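Local atomic coordinates of DyP-type peroxidase (Pleurotus ostreatus PC15, PDB entry 6FSK), a protein that probably uses heme b to oxidise substrates, dyes and manganese(II) ions among them, at the expense of hydrogen peroxide, as a fungal DyP-type peroxidase. Residues 34-47 against 472-484. The protein carries 1 engineered substitution. Residues are numbered along the deposited sequence; the frame is centred on the assembly and turned at random.
Sequences FKANMAHFIPHIKT and SPSITALKTKFAI
I42 is central to the apolar packing, its CD1 lying 3.6 Å from L478 CB and 3.8 Å from A483 CB, so that it spans the last turn of helix 475-481 and the C-terminal tail behind it. The CG1 arm, beside the backbone N (chi1 -72°), carries CD1 there, while CG2 meets I475 CG2 and crosses the aliphatic part of K479. Replacing I42 by an alanine removes both arms and is likely to leave a gap between L478 and A483, with K479 CG lacking its apolar neighbour. Beyond it, I45 and L478 reach tip to tip, their CD1 atoms a tight 3.4 Å apart, while I45 CG2 slides past I475 CD1 and T47 CG2 packs across I475 CG1. M38, bent at chi2 and chi3 (-67° and -68°), brings CE against L478 CD2 and F482 CB; its CG also lies over one face of the F34 ring.

The polar contacts gather at the tail. I484 N donates to K35 O at 3.1 Å, approaching from above the carbonyl plane, and A483 CA makes a CA-H...O contact with the same oxygen. F482 O is buried without a hydrogen-bond partner; K35 CA, 3.5 Å away, offers it a CA-H...O contact, and M38 CB closes in at 3.3 Å. One water donates to both A36 O and I484 O, tying down the terminal residue, whose CG1 rests on A36 CA. The extended K35 side chain carries NZ to a hydrogen bond with L87 O.

F34 and F482 reach the sheet, both touching F79 of strand 74-80. The contact joins helix 31-41 and the segment after it, from the N-terminal ferredoxin-like half, to helix 475-481 and the C-terminal tail beside the antiparallel sheet, an arrangement consistent with the alpha+beta DyP fold, away from the heme.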
loop_
_atom_site.group_PDB
_atom_site.type_symbol
_atom_site.label_atom_id
_atom_site.label_comp_id
_atom_site.label_asym_id
_atom_site.label_seq_id
_atom_site.Cartn_x
_atom_site.Cartn_y
_atom_site.Cartn_z
ATOM N N PHE A 34 -24.915 11.532 -14.135
ATOM C CA PHE A 34 -23.800 10.646 -13.797
ATOM C C PHE A 34 -24.237 9.210 -13.878
ATOM O O PHE A 34 -23.558 8.355 -14.499
ATOM C CB PHE A 34 -23.242 10.951 -12.399
ATOM C CG PHE A 34 -22.137 9.993 -11.982
ATOM C CD1 PHE A 34 -20.875 10.173 -12.469
ATOM C CD2 PHE A 34 -22.387 8.907 -11.153
ATOM C CE1 PHE A 34 -19.856 9.271 -12.143
ATOM C CE2 PHE A 34 -21.378 8.072 -10.753
ATOM C CZ PHE A 34 -20.108 8.257 -11.259
ATOM N N LYS A 35 -25.398 8.932 -13.279
ATOM C CA LYS A 35 -25.871 7.533 -13.284
ATOM C C LYS A 35 -26.230 7.091 -14.651
ATOM O O LYS A 35 -25.943 6.004 -15.048
ATOM C CB LYS A 35 -26.986 7.337 -12.305
ATOM C CG LYS A 35 -26.636 7.559 -10.858
ATOM C CD LYS A 35 -27.811 7.218 -9.971
ATOM C CE LYS A 35 -27.506 7.626 -8.576
ATOM N NZ LYS A 35 -28.410 7.031 -7.557
ATOM N N ALA A 36 -26.792 7.975 -15.508
ATOM C CA ALA A 36 -27.033 7.561 -16.867
ATOM C C ALA A 36 -25.697 7.284 -17.620
ATOM O O ALA A 36 -25.578 6.352 -18.402
ATOM C CB ALA A 36 -27.860 8.647 -17.591
ATOM N N ASN A 37 -24.655 8.161 -17.414
ATOM C CA ASN A 37 -23.418 7.999 -18.072
ATOM C C ASN A 37 -22.655 6.688 -17.606
ATOM O O ASN A 37 -21.975 6.010 -18.358
ATOM C CB ASN A 37 -22.517 9.215 -17.797
ATOM C CG ASN A 37 -23.016 10.495 -18.400
ATOM O OD1 ASN A 37 -23.929 10.532 -19.282
ATOM N ND2 ASN A 37 -22.459 11.567 -17.950
ATOM N N MET A 38 -22.882 6.367 -16.351
ATOM C CA MET A 38 -22.289 5.192 -15.739
ATOM C C MET A 38 -22.681 3.952 -16.513
ATOM O O MET A 38 -21.904 3.022 -16.692
ATOM C CB MET A 38 -22.693 5.002 -14.316
ATOM C CG MET A 38 -21.842 5.790 -13.335
ATOM S SD MET A 38 -20.110 5.281 -13.197
ATOM C CE MET A 38 -20.220 3.640 -12.440
ATOM N N ALA A 39 -23.869 3.933 -17.064
ATOM C CA ALA A 39 -24.208 2.755 -17.883
ATOM C C ALA A 39 -23.351 2.453 -19.054
ATOM O O ALA A 39 -23.140 1.306 -19.420
ATOM C CB ALA A 39 -25.678 2.873 -18.310
ATOM N N HIS A 40 -22.812 3.504 -19.673
ATOM C CA HIS A 40 -21.923 3.385 -20.730
ATOM C C HIS A 40 -20.501 3.116 -20.304
ATOM O O HIS A 40 -19.737 2.561 -21.062
ATOM C CB HIS A 40 -21.954 4.664 -21.550
ATOM C CG HIS A 40 -23.235 4.807 -22.286
ATOM N ND1 HIS A 40 -24.249 5.625 -21.857
ATOM C CD2 HIS A 40 -23.715 4.108 -23.343
ATOM C CE1 HIS A 40 -25.280 5.489 -22.677
ATOM N NE2 HIS A 40 -24.983 4.565 -23.572
ATOM N N PHE A 41 -20.147 3.547 -19.094
ATOM C CA PHE A 41 -18.815 3.321 -18.533
ATOM C C PHE A 41 -18.618 1.863 -18.097
ATOM O O PHE A 41 -17.551 1.305 -18.324
ATOM C CB PHE A 41 -18.625 4.254 -17.345
ATOM C CG PHE A 41 -17.278 4.111 -16.612
ATOM C CD1 PHE A 41 -16.092 3.930 -17.287
ATOM C CD2 PHE A 41 -17.281 4.161 -15.273
ATOM C CE1 PHE A 41 -14.885 3.838 -16.599
ATOM C CE2 PHE A 41 -16.078 4.100 -14.567
ATOM C CZ PHE A 41 -14.916 3.869 -15.259
ATOM N N ILE A 42 -19.617 1.257 -17.484
ATOM C CA ILE A 42 -19.429 -0.023 -16.829
ATOM C C ILE A 42 -18.836 -1.119 -17.706
ATOM O O ILE A 42 -17.946 -1.859 -17.295
ATOM C CB ILE A 42 -20.737 -0.449 -16.085
ATOM C CG1 ILE A 42 -20.969 0.395 -14.864
ATOM C CG2 ILE A 42 -20.702 -1.969 -15.717
ATOM C CD1 ILE A 42 -22.401 0.391 -14.364
ATOM N N PRO A 43 -19.234 -1.258 -18.995
ATOM C CA PRO A 43 -18.638 -2.278 -19.848
ATOM C C PRO A 43 -17.162 -2.143 -20.152
ATOM O O PRO A 43 -16.573 -3.090 -20.633
ATOM C CB PRO A 43 -19.465 -2.187 -21.162
ATOM C CG PRO A 43 -20.662 -1.541 -20.765
ATOM C CD PRO A 43 -20.375 -0.603 -19.648
ATOM N N HIS A 44 -16.560 -0.959 -19.875
ATOM C CA HIS A 44 -15.134 -0.751 -19.959
ATOM C C HIS A 44 -14.318 -1.255 -18.742
ATOM O O HIS A 44 -13.083 -1.362 -18.869
ATOM C CB HIS A 44 -14.858 0.739 -20.028
ATOM C CG HIS A 44 -15.141 1.341 -21.360
ATOM N ND1 HIS A 44 -16.368 1.851 -21.722
ATOM C CD2 HIS A 44 -14.333 1.495 -22.426
ATOM C CE1 HIS A 44 -16.316 2.277 -22.978
ATOM N NE2 HIS A 44 -15.084 2.099 -23.421
ATOM N N ILE A 45 -14.967 -1.576 -17.644
ATOM C CA ILE A 45 -14.227 -1.881 -16.373
ATOM C C ILE A 45 -13.568 -3.242 -16.436
ATOM O O ILE A 45 -14.224 -4.209 -16.877
ATOM C CB ILE A 45 -15.148 -1.752 -15.176
ATOM C CG1 ILE A 45 -15.598 -0.321 -15.048
ATOM C CG2 ILE A 45 -14.483 -2.202 -13.854
ATOM C CD1 ILE A 45 -16.669 -0.079 -14.048
ATOM N N LYS A 46 -12.279 -3.320 -16.095
ATOM C CA LYS A 46 -11.584 -4.603 -16.110
ATOM C C LYS A 46 -11.960 -5.451 -14.896
ATOM O O LYS A 46 -11.903 -4.992 -13.729
ATOM C CB LYS A 46 -10.095 -4.342 -16.064
ATOM C CG LYS A 46 -9.178 -5.551 -16.163
ATOM C CD LYS A 46 -9.310 -6.344 -17.467
ATOM C CE LYS A 46 -9.040 -5.548 -18.718
ATOM N NZ LYS A 46 -9.203 -6.332 -20.042
ATOM N N THR A 47 -12.402 -6.662 -15.153
ATOM C CA THR A 47 -12.668 -7.624 -14.066
ATOM C C THR A 47 -11.491 -8.549 -13.781
ATOM O O THR A 47 -10.554 -8.685 -14.544
ATOM C CB THR A 47 -13.931 -8.480 -14.380
ATOM O OG1 THR A 47 -13.542 -9.428 -15.373
ATOM C CG2 THR A 47 -15.031 -7.613 -14.789
ATOM N N SER A 472 -14.387 0.115 -3.940
ATOM C CA SER A 472 -14.461 -0.362 -5.296
ATOM C C SER A 472 -15.617 -1.383 -5.439
ATOM O O SER A 472 -15.449 -2.487 -4.953
ATOM C CB SER A 472 -13.163 -1.062 -5.631
ATOM O OG SER A 472 -12.086 -0.092 -5.774
ATOM N N PRO A 473 -16.750 -0.963 -6.007
ATOM C CA PRO A 473 -17.866 -1.865 -5.938
ATOM C C PRO A 473 -17.727 -2.960 -6.975
ATOM O O PRO A 473 -16.963 -2.908 -7.954
ATOM C CB PRO A 473 -19.097 -0.935 -6.229
ATOM C CG PRO A 473 -18.544 0.481 -6.077
ATOM C CD PRO A 473 -17.139 0.361 -6.544
ATOM N N SER A 474 -18.568 -3.996 -6.819
ATOM C CA SER A 474 -18.646 -5.037 -7.822
ATOM C C SER A 474 -19.347 -4.561 -9.076
ATOM O O SER A 474 -19.995 -3.525 -9.049
ATOM C CB SER A 474 -19.483 -6.209 -7.196
ATOM O OG SER A 474 -20.890 -5.857 -7.231
ATOM N N ILE A 475 -19.226 -5.335 -10.148
ATOM C CA ILE A 475 -19.869 -4.975 -11.402
ATOM C C ILE A 475 -21.396 -4.940 -11.213
ATOM O O ILE A 475 -22.025 -3.961 -11.610
ATOM C CB ILE A 475 -19.448 -5.888 -12.532
ATOM C CG1 ILE A 475 -17.891 -5.914 -12.753
ATOM C CG2 ILE A 475 -20.214 -5.531 -13.800
ATOM C CD1 ILE A 475 -17.354 -4.530 -13.072
ATOM N N THR A 476 -22.010 -5.934 -10.579
ATOM C CA THR A 476 -23.469 -5.813 -10.403
ATOM C C THR A 476 -23.870 -4.666 -9.451
ATOM O O THR A 476 -24.925 -4.082 -9.633
ATOM C CB THR A 476 -24.131 -7.100 -9.964
ATOM O OG1 THR A 476 -23.504 -7.519 -8.791
ATOM C CG2 THR A 476 -23.999 -8.151 -10.991
ATOM N N ALA A 477 -23.041 -4.282 -8.457
ATOM C CA ALA A 477 -23.306 -3.118 -7.649
ATOM C C ALA A 477 -23.320 -1.857 -8.516
ATOM O O ALA A 477 -24.226 -1.019 -8.362
ATOM C CB ALA A 477 -22.316 -2.934 -6.519
ATOM N N LEU A 478 -22.332 -1.720 -9.384
ATOM C CA LEU A 478 -22.296 -0.550 -10.275
ATOM C C LEU A 478 -23.580 -0.494 -11.153
ATOM O O LEU A 478 -24.131 0.594 -11.356
ATOM C CB LEU A 478 -21.060 -0.514 -11.099
ATOM C CG LEU A 478 -19.713 -0.447 -10.371
ATOM C CD1 LEU A 478 -18.527 -0.668 -11.283
ATOM C CD2 LEU A 478 -19.578 0.882 -9.709
ATOM N N LYS A 479 -23.986 -1.628 -11.677
ATOM C CA LYS A 479 -25.147 -1.649 -12.582
ATOM C C LYS A 479 -26.425 -1.317 -11.859
ATOM O O LYS A 479 -27.281 -0.609 -12.419
ATOM C CB LYS A 479 -25.251 -2.985 -13.296
ATOM C CG LYS A 479 -24.217 -3.270 -14.370
ATOM C CD LYS A 479 -24.486 -4.655 -14.953
ATOM C CE LYS A 479 -23.386 -5.328 -15.695
ATOM N NZ LYS A 479 -23.128 -4.741 -16.996
ATOM N N THR A 480 -26.550 -1.738 -10.617
ATOM C CA THR A 480 -27.802 -1.569 -9.884
ATOM C C THR A 480 -27.911 -0.365 -8.994
ATOM O O THR A 480 -29.041 0.158 -8.705
ATOM C CB THR A 480 -28.088 -2.838 -9.029
ATOM O OG1 THR A 480 -27.046 -3.067 -8.065
ATOM C CG2 THR A 480 -28.198 -4.012 -9.894
ATOM N N LYS A 481 -26.792 0.116 -8.442
ATOM C CA LYS A 481 -26.830 1.234 -7.523
ATOM C C LYS A 481 -26.219 2.523 -8.064
ATOM O O LYS A 481 -26.532 3.594 -7.548
ATOM C CB LYS A 481 -26.135 0.912 -6.207
ATOM C CG LYS A 481 -26.663 -0.323 -5.494
ATOM C CD LYS A 481 -28.073 -0.147 -4.939
ATOM C CE LYS A 481 -28.108 0.880 -3.816
ATOM N NZ LYS A 481 -29.408 0.870 -3.088
ATOM N N PHE A 482 -25.347 2.385 -9.046
ATOM C CA PHE A 482 -24.583 3.533 -9.553
ATOM C C PHE A 482 -25.022 3.952 -10.977
ATOM O O PHE A 482 -24.423 4.862 -11.542
ATOM C CB PHE A 482 -23.090 3.251 -9.530
ATOM C CG PHE A 482 -22.554 3.090 -8.152
ATOM C CD1 PHE A 482 -22.718 1.891 -7.454
ATOM C CD2 PHE A 482 -21.807 4.059 -7.531
ATOM C CE1 PHE A 482 -22.191 1.736 -6.159
ATOM C CE2 PHE A 482 -21.367 3.942 -6.288
ATOM C CZ PHE A 482 -21.485 2.767 -5.543
ATOM N N ALA A 483 -25.950 3.239 -11.620
ATOM C CA ALA A 483 -26.261 3.427 -13.040
ATOM C C ALA A 483 -27.776 3.419 -13.230
ATOM O O ALA A 483 -28.481 2.843 -12.429
ATOM C CB ALA A 483 -25.678 2.329 -13.895
ATOM N N ILE A 484 -28.234 4.030 -14.320
ATOM C CA ILE A 484 -29.683 3.924 -14.705
ATOM C C ILE A 484 -29.791 3.482 -16.142
ATOM O O ILE A 484 -28.994 3.969 -16.953
ATOM C CB ILE A 484 -30.508 5.220 -14.442
ATOM C CG1 ILE A 484 -29.994 6.406 -15.245
ATOM C CG2 ILE A 484 -30.617 5.518 -12.935
ATOM C CD1 ILE A 484 -30.552 7.766 -14.838
HETATM O O HOH W 1 -27.803 5.306 -19.623
#